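PDB 4BQ2: B-agarase from Saccharophagus degradans, which hydrolyses the beta-1,4 linkages of agarose as a family 50 glycoside hydrolase, acting from chain ends as an exo-beta-agarase. Local coordinates for residues 86-92 against 166-172; 16-22 against 51-57; 98-103 against 150-156. One frame throughout, in Å; residues are numbered along the deposited sequence. Where two conformers were deposited one is given.

Interaction 1 of 3, residues 86-92 against 166-172; sequences FYLDVTD and IAKISLS
The Phe-86 ring lies across Leu-171 at about a right angle, with Leu-171 CB over the ring centre, 3.9 Å from the centroid of Phe-86 in a CH-pi contact. Leu-171 CD2 sits between two neighbours, touching both the Phe-86 ring and Leu-88 CD1, the latter at 3.9 Å. Leu-88 holds CG anti to its backbone N (chi1 165°), and this swings CD1 over the opposite strand, where it also meets Ile-169 CG2. Farther along, Val-90 CG1 packs on Ile-166 CG2 at 4.0 Å. Aliphatic side chains suit this face, which packs on Leu-72 and Phe-74 of strand 70-79.

The other face is polar. Here one water bridges Tyr-87 O, at 2.8 Å, Asp-89 OD2 and the hydroxyls of Ser-170 and Ser-172. Serines suit the place because they offer short hydroxyl arms that reach the water and can either give or accept a proton. The second carboxylate oxygen of Asp-89 is bound by Thr-99 of the next strand, which helps hold the carboxylate's rotation; Ser-172 OG is likewise held by Gln-174.

Behind the side chains, the antiparallel backbones bond at Tyr-87/Ser-172, Asp-89/Ser-170 and Thr-91/Lys-168, the Ser-170 N to Asp-89 O bond measuring 2.8 Å. At the far end Thr-91 O accepts from both Ala-167 N (2.9 Å) and Lys-168 N (3.2 Å). Two residues thus face one, a classic beta bulge that shifts the register by one between Thr-91 and Asp-92, inside the beta-sheet domain resembling agarase carbohydrate-binding modules.

Interaction 2 of 3, residues 16-22 against 51-57; sequences NIHFLNA and YTGLAIV
The His-18 ring has Ala-55 O near its plane, beside CD2, and at NE2 a water that lies 2.7 Å from His-18 NE2 and donates to Val-57 O, so that the imidazole is tied through solvent to Val-57, just past the end of strand 51-56. Val-57 CG2 comes obliquely to the same ring. Phe-19 runs alongside Leu-54 and points the same way, its CD1 3.8 Å from Leu-54 CB; Gly-53 O lies near the plane at its edge, and the backbone of Ile-17 sits over one face toward the rim. Tyr-51 receives Leu-20 CD1 at its edge, close to the ring plane.

The pairing is antiparallel, with hydrogen-bonded pairs at His-18/Ala-55 and Leu-20/Gly-53, and it lies in the beta-rich domain related to agarase carbohydrate-binding modules. On its far side strand 51-56 bonds to strand 166-174. Val-57 N extends the pairing with a nearly straight bond to Asn-16 O (3.0 Å, 177° at the hydrogen).

Ile-17, Phe-19, Leu-54 and Ile-56 share the apolar face. Ile-17 CG1 lies beside Ile-56 CG1 at 3.8 Å, while Ile-17 CG2, anti to the backbone N, reaches Leu-54 CB. Leu-40, Ile-184 and Ile-187 pack beneath, which suits bulky aliphatics here. His-18, itself exposed, pairs with the buried Ala-55 on the other face, where the small methyl adds little bulk beside the ring. Gly-53 suits its place because its backbone angles (phi 142°, psi -151°) would press a CB against the preceding carbonyl. It exchanges two backbone bonds with Leu-20, Leu-20 N to Gly-53 O being 2.8 Å.

Interaction 3 of 3, residues 98-103 against 150-156; sequences FTRSID and RQFVWMW
A classic beta bulge marks one end of this antiparallel pairing: Met-155 and Trp-156 both face Thr-99. Thr-99 O accepts from Met-155 N at 3.2 Å and more weakly from Trp-156 N, while Thr-99 N bonds to Trp-156 O. The Trp-156 indole lies alongside the Thr-99 side chain, whose hydroxyl is bound by Asp-89.

Beyond the bulge Arg-100 reaches across with its chain extended from CG to NE. Its NH1 donates to Phe-152 O (3.0 Å), an acceptor near the guanidinium plane. Trp-154 CE3 sits over one guanidinium face, toward the rim. The two planes stand 70° apart, so the indole meets the cation by its edge; an extended chain carrying a flat guanidinium reaches both partners.

Ile-102 fills the next place. Its CG2 lies over a face of the Phe-152 ring, 4.0 Å from the Phe-152 centroid in a CH-pi contact. CG1 lies over one face of the Arg-150 guanidinium, toward its rim, an apolar neighbour for a group whose polar edge faces Asp-103. There Arg-150 NH2 meets Asp-103 OD1 at 2.8 Å on the syn side, and NH1 meets Asp-103 OD2 at 3.2 Å from above the carboxylate plane. Asp-103 holds CG between its backbone N and carbonyl carbon (chi1 59°), turning the carboxylate toward the arginine; Tyr-112 gives Arg-150 NH1 another partner.

Val-153 touches His-664 and Ile-102 touches Met-658, consistent with a place where the carbohydrate-binding-like module meets the rest of the enzyme. An end-on, two-nitrogen salt bridge thus lies at the 103/150 end of the antiparallel pair, a classic bulge at the other.

Overall arrangement
All three contacts are antiparallel strand pairs of the domain related to agarase carbohydrate-binding modules. Interactions 1 and 2 meet where strand 166-174 bonds to strand 51-56, and interactions 1 and 3 where strand 84-92 adjoins strand 97-104; interaction 1 therefore stands between the others, whose centres are about 18 Å apart. Interactions 1 and 3 are buried, whereas interaction 2 is partly buried and has an exposed histidine. Their chemistry follows: interaction 1 pairs an aliphatic face with a water held by serines and an aspartate, interaction 2 combines aliphatic packing with a water-linked edge, and interaction 3, nearest the chain's centre, sets charged and aromatic groups, including a salt bridge, into a buried contact. Bulges interrupt interactions 1 and 3.

Interaction 1 of 3, residues 86-92 against 166-172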
loop_
_atom_site.group_PDB
_atom_site.type_symbol
_atom_site.label_atom_id
_atom_site.label_comp_id
_atom_site.label_asym_id
_atom_site.label_seq_id
_atom_site.Cartn_x
_atom_site.Cartn_y
_atom_site.Cartn_z
ATOM N N PHE A 86 11.113 2.905 -13.112
ATOM C CA PHE A 86 12.196 3.667 -12.540
ATOM C C PHE A 86 11.725 4.427 -11.306
ATOM O O PHE A 86 10.628 5.052 -11.313
ATOM C CB PHE A 86 12.715 4.708 -13.564
ATOM C CG PHE A 86 13.985 4.319 -14.233
ATOM C CD1 PHE A 86 14.927 3.489 -13.575
ATOM C CD2 PHE A 86 14.292 4.810 -15.498
ATOM C CE1 PHE A 86 16.139 3.168 -14.185
ATOM C CE2 PHE A 86 15.488 4.488 -16.115
ATOM C CZ PHE A 86 16.408 3.648 -15.466
ATOM N N TYR A 87 12.563 4.396 -10.269
ATOM C CA TYR A 87 12.437 5.285 -9.136
ATOM C C TYR A 87 13.408 6.417 -9.357
ATOM O O TYR A 87 14.589 6.163 -9.585
ATOM C CB TYR A 87 12.768 4.543 -7.844
ATOM C CG TYR A 87 11.697 3.531 -7.468
ATOM C CD1 TYR A 87 11.753 2.235 -7.949
ATOM C CD2 TYR A 87 10.635 3.893 -6.649
ATOM C CE1 TYR A 87 10.769 1.286 -7.615
ATOM C CE2 TYR A 87 9.643 2.970 -6.305
ATOM C CZ TYR A 87 9.721 1.674 -6.796
ATOM O OH TYR A 87 8.739 0.767 -6.434
ATOM N N LEU A 88 12.904 7.658 -9.354
ATOM C CA LEU A 88 13.748 8.818 -9.486
ATOM C C LEU A 88 13.835 9.444 -8.090
ATOM O O LEU A 88 12.810 9.854 -7.546
ATOM C CB LEU A 88 13.154 9.806 -10.510
ATOM C CG LEU A 88 13.790 11.200 -10.439
ATOM C CD1 LEU A 88 15.194 11.163 -11.043
ATOM C CD2 LEU A 88 12.897 12.266 -11.120
ATOM N N ASP A 89 15.041 9.455 -7.520
ATOM C CA ASP A 89 15.287 10.079 -6.227
ATOM C C ASP A 89 16.248 11.216 -6.473
ATOM O O ASP A 89 17.294 11.026 -7.082
ATOM C CB ASP A 89 15.941 9.079 -5.272
ATOM C CG ASP A 89 14.979 7.970 -4.839
ATOM O OD1 ASP A 89 14.197 8.220 -3.907
ATOM O OD2 ASP A 89 15.013 6.863 -5.442
ATOM N N VAL A 90 15.877 12.401 -5.998
ATOM C CA VAL A 90 16.686 13.584 -6.181
ATOM C C VAL A 90 16.988 14.084 -4.773
ATOM O O VAL A 90 16.075 14.296 -3.982
ATOM C CB VAL A 90 15.936 14.650 -7.015
ATOM C CG1 VAL A 90 16.768 15.913 -7.164
ATOM C CG2 VAL A 90 15.589 14.097 -8.398
ATOM N N THR A 91 18.284 14.208 -4.461
ATOM C CA THR A 91 18.759 14.577 -3.116
ATOM C C THR A 91 19.484 15.930 -3.147
ATOM O O THR A 91 20.277 16.192 -4.058
ATOM C CB THR A 91 19.673 13.468 -2.543
ATOM O OG1 THR A 91 18.944 12.234 -2.524
ATOM C CG2 THR A 91 20.095 13.769 -1.101
ATOM N N ASP A 92 19.149 16.813 -2.210
ATOM C CA ASP A 92 19.814 18.106 -2.143
ATOM C C ASP A 92 20.957 18.076 -1.126
ATOM O O ASP A 92 21.171 17.084 -0.428
ATOM C CB ASP A 92 18.833 19.283 -1.948
ATOM C CG ASP A 92 18.202 19.342 -0.560
ATOM O OD1 ASP A 92 18.761 18.825 0.449
ATOM O OD2 ASP A 92 17.114 19.938 -0.466
ATOM N N ILE A 166 21.695 20.875 -5.587
ATOM C CA ILE A 166 21.280 19.508 -5.935
ATOM C C ILE A 166 22.503 18.584 -5.998
ATOM O O ILE A 166 23.388 18.771 -6.826
ATOM C CB ILE A 166 20.430 19.470 -7.254
ATOM C CG1 ILE A 166 19.142 20.304 -7.104
ATOM C CG2 ILE A 166 20.154 18.030 -7.724
ATOM C CD1 ILE A 166 18.304 20.011 -5.871
ATOM N N ALA A 167 22.527 17.575 -5.134
ATOM C CA ALA A 167 23.727 16.768 -4.917
ATOM C C ALA A 167 23.709 15.421 -5.611
ATOM O O ALA A 167 24.761 14.848 -5.884
ATOM C CB ALA A 167 23.988 16.574 -3.418
ATOM N N LYS A 168 22.521 14.889 -5.883
ATOM C CA LYS A 168 22.481 13.569 -6.448
ATOM C C LYS A 168 21.177 13.343 -7.192
ATOM O O LYS A 168 20.122 13.793 -6.746
ATOM C CB LYS A 168 22.641 12.540 -5.345
ATOM C CG LYS A 168 22.632 11.104 -5.822
ATOM C CD LYS A 168 22.498 10.159 -4.644
ATOM C CE LYS A 168 23.769 9.416 -4.406
ATOM N NZ LYS A 168 23.372 8.135 -3.740
ATOM N N ILE A 169 21.284 12.672 -8.332
ATOM C CA ILE A 169 20.109 12.294 -9.106
ATOM C C ILE A 169 20.222 10.808 -9.396
ATOM O O ILE A 169 21.138 10.350 -10.086
ATOM C CB ILE A 169 19.983 13.089 -10.423
ATOM C CG1 ILE A 169 19.787 14.573 -10.115
ATOM C CG2 ILE A 169 18.829 12.548 -11.272
ATOM C CD1 ILE A 169 19.887 15.453 -11.340
ATOM N N SER A 170 19.262 10.055 -8.884
ATOM C CA SER A 170 19.328 8.615 -8.972
ATOM C C SER A 170 18.154 8.069 -9.781
ATOM O O SER A 170 17.034 8.512 -9.579
ATOM C CB SER A 170 19.267 8.066 -7.539
ATOM O OG SER A 170 19.072 6.693 -7.587
ATOM N N LEU A 171 18.435 7.160 -10.718
ATOM C CA LEU A 171 17.415 6.349 -11.380
ATOM C C LEU A 171 17.669 4.884 -11.052
ATOM O O LEU A 171 18.713 4.348 -11.385
ATOM C CB LEU A 171 17.418 6.561 -12.901
ATOM C CG LEU A 171 16.778 7.863 -13.418
ATOM C CD1 LEU A 171 17.064 8.042 -14.901
ATOM C CD2 LEU A 171 15.276 7.927 -13.177
ATOM N N SER A 172 16.711 4.229 -10.402
ATOM C CA SER A 172 16.931 2.864 -9.957
ATOM C C SER A 172 15.794 1.916 -10.301
ATOM O O SER A 172 14.635 2.322 -10.386
ATOM C CB SER A 172 17.204 2.781 -8.451
ATOM O OG SER A 172 16.170 3.397 -7.655
HETATM O O HOH W 1 16.400 6.153 -7.420
#

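Interaction 2 of 3, residues 16-22 against 51-57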
loop_
_atom_site.group_PDB
_atom_site.type_symbol
_atom_site.label_atom_id
_atom_site.label_comp_id
_atom_site.label_asym_id
_atom_site.label_seq_id
_atom_site.Cartn_x
_atom_site.Cartn_y
_atom_site.Cartn_z
ATOM N N ASN A 16 31.011 11.583 -13.930
ATOM C CA ASN A 16 30.186 11.941 -12.773
ATOM C C ASN A 16 28.961 11.041 -12.608
ATOM O O ASN A 16 28.145 11.271 -11.716
ATOM C CB ASN A 16 29.721 13.397 -12.858
ATOM C CG ASN A 16 30.874 14.378 -12.919
ATOM O OD1 ASN A 16 31.951 14.138 -12.362
ATOM N ND2 ASN A 16 30.653 15.499 -13.600
ATOM N N ILE A 17 28.829 10.035 -13.470
ATOM C CA ILE A 17 27.724 9.076 -13.372
ATOM C C ILE A 17 28.206 7.718 -12.910
ATOM O O ILE A 17 29.080 7.118 -13.519
ATOM C CB ILE A 17 26.907 8.940 -14.675
ATOM C CG1 ILE A 17 26.372 10.309 -15.109
ATOM C CG2 ILE A 17 25.736 7.961 -14.450
ATOM C CD1 ILE A 17 25.795 10.324 -16.505
ATOM N N HIS A 18 27.588 7.208 -11.859
ATOM C CA HIS A 18 28.031 5.957 -11.231
ATOM C C HIS A 18 26.997 4.845 -11.418
ATOM O O HIS A 18 25.780 5.101 -11.354
ATOM C CB HIS A 18 28.316 6.232 -9.751
ATOM C CG HIS A 18 29.210 7.420 -9.545
ATOM N ND1 HIS A 18 30.583 7.313 -9.469
ATOM C CD2 HIS A 18 28.934 8.747 -9.492
ATOM C CE1 HIS A 18 31.112 8.517 -9.345
ATOM N NE2 HIS A 18 30.135 9.407 -9.363
ATOM N N PHE A 19 27.480 3.623 -11.649
ATOM C CA PHE A 19 26.601 2.511 -12.023
ATOM C C PHE A 19 26.525 1.452 -10.938
ATOM O O PHE A 19 27.557 0.935 -10.492
ATOM C CB PHE A 19 27.000 1.979 -13.393
ATOM C CG PHE A 19 27.003 3.066 -14.436
ATOM C CD1 PHE A 19 25.793 3.645 -14.852
ATOM C CD2 PHE A 19 28.196 3.582 -14.931
ATOM C CE1 PHE A 19 25.779 4.678 -15.784
ATOM C CE2 PHE A 19 28.194 4.607 -15.869
ATOM C CZ PHE A 19 26.992 5.170 -16.286
ATOM N N LEU A 20 25.295 1.177 -10.501
ATOM C CA LEU A 20 25.008 0.213 -9.437
ATOM C C LEU A 20 24.491 -1.057 -10.067
ATOM O O LEU A 20 23.370 -1.070 -10.596
ATOM C CB LEU A 20 23.915 0.733 -8.499
ATOM C CG LEU A 20 24.004 2.119 -7.880
ATOM C CD1 LEU A 20 23.362 2.067 -6.507
ATOM C CD2 LEU A 20 25.436 2.606 -7.760
ATOM N N ASN A 21 25.295 -2.116 -10.003
ATOM C CA ASN A 21 24.933 -3.397 -10.576
ATOM C C ASN A 21 24.295 -3.254 -11.947
ATOM O O ASN A 21 23.192 -3.767 -12.221
ATOM C CB ASN A 21 24.041 -4.144 -9.612
ATOM C CG ASN A 21 24.823 -4.701 -8.453
ATOM O OD1 ASN A 21 25.657 -5.595 -8.639
ATOM N ND2 ASN A 21 24.579 -4.183 -7.276
ATOM N N ALA A 22 25.032 -2.567 -12.812
ATOM C CA ALA A 22 24.569 -2.227 -14.124
ATOM C C ALA A 22 25.782 -2.013 -15.011
ATOM O O ALA A 22 26.824 -1.598 -14.528
ATOM C CB ALA A 22 23.738 -0.952 -14.061
ATOM N N TYR A 51 18.887 -3.900 -5.983
ATOM C CA TYR A 51 18.983 -2.467 -6.212
ATOM C C TYR A 51 19.965 -2.231 -7.333
ATOM O O TYR A 51 21.140 -2.557 -7.190
ATOM C CB TYR A 51 19.426 -1.695 -4.952
ATOM C CG TYR A 51 19.278 -0.198 -5.126
ATOM C CD1 TYR A 51 20.270 0.533 -5.755
ATOM C CD2 TYR A 51 18.134 0.478 -4.688
ATOM C CE1 TYR A 51 20.147 1.891 -5.955
ATOM C CE2 TYR A 51 18.002 1.857 -4.866
ATOM C CZ TYR A 51 19.031 2.548 -5.514
ATOM O OH TYR A 51 18.983 3.891 -5.742
ATOM N N THR A 52 19.494 -1.655 -8.442
ATOM C CA THR A 52 20.337 -1.449 -9.622
ATOM C C THR A 52 20.033 -0.054 -10.211
ATOM O O THR A 52 18.988 0.544 -9.896
ATOM C CB THR A 52 20.052 -2.535 -10.680
ATOM O OG1 THR A 52 18.713 -2.382 -11.181
ATOM C CG2 THR A 52 20.188 -3.940 -10.071
ATOM N N GLY A 53 20.936 0.470 -11.038
ATOM C CA GLY A 53 20.682 1.745 -11.712
ATOM C C GLY A 53 21.906 2.640 -11.839
ATOM O O GLY A 53 23.056 2.154 -11.919
ATOM N N LEU A 54 21.648 3.948 -11.869
ATOM C CA LEU A 54 22.713 4.953 -11.932
ATOM C C LEU A 54 22.468 6.077 -10.929
ATOM O O LEU A 54 21.339 6.288 -10.426
ATOM C CB LEU A 54 22.869 5.532 -13.365
ATOM C CG LEU A 54 21.650 6.271 -13.963
ATOM C CD1 LEU A 54 21.548 7.702 -13.440
ATOM C CD2 LEU A 54 21.738 6.324 -15.485
ATOM N N ALA A 55 23.544 6.787 -10.612
ATOM C CA ALA A 55 23.463 7.946 -9.764
ATOM C C ALA A 55 24.384 8.984 -10.351
ATOM O O ALA A 55 25.582 8.741 -10.555
ATOM C CB ALA A 55 23.870 7.627 -8.318
ATOM N N ILE A 56 23.812 10.144 -10.644
ATOM C CA ILE A 56 24.630 11.267 -11.072
ATOM C C ILE A 56 24.992 12.039 -9.822
ATOM O O ILE A 56 24.109 12.483 -9.067
ATOM C CB ILE A 56 23.890 12.175 -12.060
ATOM C CG1 ILE A 56 23.230 11.349 -13.166
ATOM C CG2 ILE A 56 24.877 13.167 -12.693
ATOM C CD1 ILE A 56 22.165 12.115 -13.914
ATOM N N VAL A 57 26.293 12.222 -9.615
ATOM C CA VAL A 57 26.787 12.843 -8.395
ATOM C C VAL A 57 27.894 13.825 -8.775
ATOM O O VAL A 57 29.046 13.430 -8.893
ATOM C CB VAL A 57 27.366 11.813 -7.395
ATOM C CG1 VAL A 57 27.748 12.519 -6.102
ATOM C CG2 VAL A 57 26.376 10.693 -7.107
HETATM O O HOH W 2 31.197 11.845 -9.124
#

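Interaction 3 of 3, residues 98-103 against 150-156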
loop_
_atom_site.group_PDB
_atom_site.type_symbol
_atom_site.label_atom_id
_atom_site.label_comp_id
_atom_site.label_asym_id
_atom_site.label_seq_id
_atom_site.Cartn_x
_atom_site.Cartn_y
_atom_site.Cartn_z
ATOM N N PHE A 98 13.328 13.665 -2.613
ATOM C CA PHE A 98 11.979 13.348 -3.076
ATOM C C PHE A 98 12.072 12.170 -4.001
ATOM O O PHE A 98 13.123 11.954 -4.625
ATOM C CB PHE A 98 11.231 14.553 -3.717
ATOM C CG PHE A 98 11.659 14.907 -5.139
ATOM C CD1 PHE A 98 11.423 14.033 -6.225
ATOM C CD2 PHE A 98 12.225 16.145 -5.416
ATOM C CE1 PHE A 98 11.803 14.375 -7.522
ATOM C CE2 PHE A 98 12.585 16.505 -6.710
ATOM C CZ PHE A 98 12.385 15.619 -7.760
ATOM N N THR A 99 10.979 11.400 -4.062
ATOM C CA THR A 99 10.919 10.195 -4.895
ATOM C C THR A 99 9.725 10.308 -5.836
ATOM O O THR A 99 8.586 10.513 -5.397
ATOM C CB THR A 99 10.738 8.907 -4.028
ATOM O OG1 THR A 99 11.791 8.815 -3.065
ATOM C CG2 THR A 99 10.770 7.644 -4.897
ATOM N N ARG A 100 9.980 10.141 -7.125
ATOM C CA ARG A 100 8.894 9.984 -8.093
ATOM C C ARG A 100 9.187 8.701 -8.819
ATOM O O ARG A 100 10.286 8.187 -8.749
ATOM C CB ARG A 100 8.835 11.162 -9.082
ATOM C CG ARG A 100 8.426 12.496 -8.472
ATOM C CD ARG A 100 7.990 13.498 -9.565
ATOM N NE ARG A 100 7.558 14.762 -8.961
ATOM C CZ ARG A 100 6.345 15.310 -9.075
ATOM N NH1 ARG A 100 5.392 14.743 -9.817
ATOM N NH2 ARG A 100 6.096 16.469 -8.445
ATOM N N SER A 101 8.198 8.176 -9.522
ATOM C CA SER A 101 8.394 6.934 -10.231
ATOM C C SER A 101 7.414 6.857 -11.383
ATOM O O SER A 101 6.339 7.534 -11.363
ATOM C CB SER A 101 8.186 5.730 -9.267
ATOM O OG SER A 101 8.404 4.511 -9.972
ATOM N N ILE A 102 7.756 6.040 -12.381
ATOM C CA ILE A 102 6.869 5.825 -13.534
ATOM C C ILE A 102 7.283 4.553 -14.266
ATOM O O ILE A 102 8.404 4.055 -14.077
ATOM C CB ILE A 102 6.875 7.067 -14.484
ATOM C CG1 ILE A 102 5.714 7.016 -15.470
ATOM C CG2 ILE A 102 8.215 7.204 -15.204
ATOM C CD1 ILE A 102 4.373 7.038 -14.778
ATOM N N ASP A 103 6.384 4.012 -15.085
ATOM C CA ASP A 103 6.695 2.886 -15.969
ATOM C C ASP A 103 7.371 3.413 -17.224
ATOM O O ASP A 103 6.994 4.482 -17.711
ATOM C CB ASP A 103 5.397 2.201 -16.438
ATOM C CG ASP A 103 4.478 3.143 -17.188
ATOM O OD1 ASP A 103 3.906 4.051 -16.531
ATOM O OD2 ASP A 103 4.343 2.974 -18.440
ATOM N N ARG A 150 5.471 12.796 -20.502
ATOM C CA ARG A 150 4.940 12.073 -19.350
ATOM C C ARG A 150 5.473 12.606 -18.040
ATOM O O ARG A 150 6.663 12.734 -17.869
ATOM C CB ARG A 150 5.247 10.591 -19.480
ATOM C CG ARG A 150 4.632 9.972 -20.744
ATOM C CD ARG A 150 4.712 8.460 -20.688
ATOM N NE ARG A 150 3.837 7.899 -19.646
ATOM C CZ ARG A 150 4.041 6.709 -19.086
ATOM N NH1 ARG A 150 5.076 5.950 -19.465
ATOM N NH2 ARG A 150 3.197 6.258 -18.166
ATOM N N GLN A 151 4.584 12.873 -17.098
ATOM C CA GLN A 151 4.992 13.403 -15.793
ATOM C C GLN A 151 5.347 12.246 -14.856
ATOM O O GLN A 151 4.526 11.342 -14.665
ATOM C CB GLN A 151 3.880 14.283 -15.175
ATOM C CG GLN A 151 4.371 14.889 -13.874
ATOM C CD GLN A 151 3.494 15.949 -13.247
ATOM O OE1 GLN A 151 2.257 15.934 -13.350
ATOM N NE2 GLN A 151 4.132 16.834 -12.512
ATOM N N PHE A 152 6.565 12.240 -14.297
ATOM C CA PHE A 152 6.914 11.260 -13.250
ATOM C C PHE A 152 5.862 11.408 -12.156
ATOM O O PHE A 152 5.446 12.544 -11.806
ATOM C CB PHE A 152 8.286 11.540 -12.634
ATOM C CG PHE A 152 9.443 10.769 -13.246
ATOM C CD1 PHE A 152 9.822 9.526 -12.733
ATOM C CD2 PHE A 152 10.222 11.331 -14.268
ATOM C CE1 PHE A 152 10.918 8.823 -13.256
ATOM C CE2 PHE A 152 11.306 10.640 -14.801
ATOM C CZ PHE A 152 11.669 9.387 -14.292
ATOM N N VAL A 153 5.433 10.284 -11.593
ATOM C CA VAL A 153 4.318 10.324 -10.658
ATOM C C VAL A 153 4.838 10.578 -9.265
ATOM O O VAL A 153 5.841 9.984 -8.865
ATOM C CB VAL A 153 3.581 8.975 -10.663
ATOM C CG1 VAL A 153 2.432 8.922 -9.674
ATOM C CG2 VAL A 153 3.093 8.665 -12.073
ATOM N N TRP A 154 4.118 11.370 -8.476
ATOM C CA TRP A 154 4.550 11.625 -7.114
ATOM C C TRP A 154 4.393 10.368 -6.258
ATOM O O TRP A 154 3.341 9.723 -6.297
ATOM C CB TRP A 154 3.722 12.751 -6.487
ATOM C CG TRP A 154 4.176 13.052 -5.098
ATOM C CD1 TRP A 154 3.516 12.770 -3.935
ATOM C CD2 TRP A 154 5.401 13.684 -4.728
ATOM N NE1 TRP A 154 4.270 13.167 -2.850
ATOM C CE2 TRP A 154 5.432 13.738 -3.316
ATOM C CE3 TRP A 154 6.487 14.215 -5.458
ATOM C CZ2 TRP A 154 6.493 14.332 -2.606
ATOM C CZ3 TRP A 154 7.562 14.802 -4.744
ATOM C CH2 TRP A 154 7.552 14.847 -3.332
ATOM N N MET A 155 5.430 10.062 -5.469
ATOM C CA MET A 155 5.433 8.938 -4.540
ATOM C C MET A 155 5.499 9.430 -3.093
ATOM O O MET A 155 4.544 9.236 -2.296
ATOM C CB MET A 155 6.584 7.961 -4.874
ATOM C CG MET A 155 6.507 7.402 -6.295
ATOM S SD MET A 155 5.071 6.335 -6.583
ATOM C CE MET A 155 5.726 4.789 -5.946
ATOM N N TRP A 156 6.605 10.072 -2.729
ATOM C CA TRP A 156 6.762 10.592 -1.355
ATOM C C TRP A 156 8.003 11.457 -1.277
ATOM O O TRP A 156 8.828 11.459 -2.202
ATOM C CB TRP A 156 6.922 9.435 -0.339
ATOM C CG TRP A 156 7.823 8.345 -0.839
ATOM C CD1 TRP A 156 9.188 8.355 -0.908
ATOM C CD2 TRP A 156 7.406 7.086 -1.370
ATOM N NE1 TRP A 156 9.650 7.174 -1.449
ATOM C CE2 TRP A 156 8.570 6.382 -1.751
ATOM C CE3 TRP A 156 6.150 6.482 -1.564
ATOM C CZ2 TRP A 156 8.520 5.098 -2.313
ATOM C CZ3 TRP A 156 6.100 5.205 -2.149
ATOM C CH2 TRP A 156 7.280 4.528 -2.503
#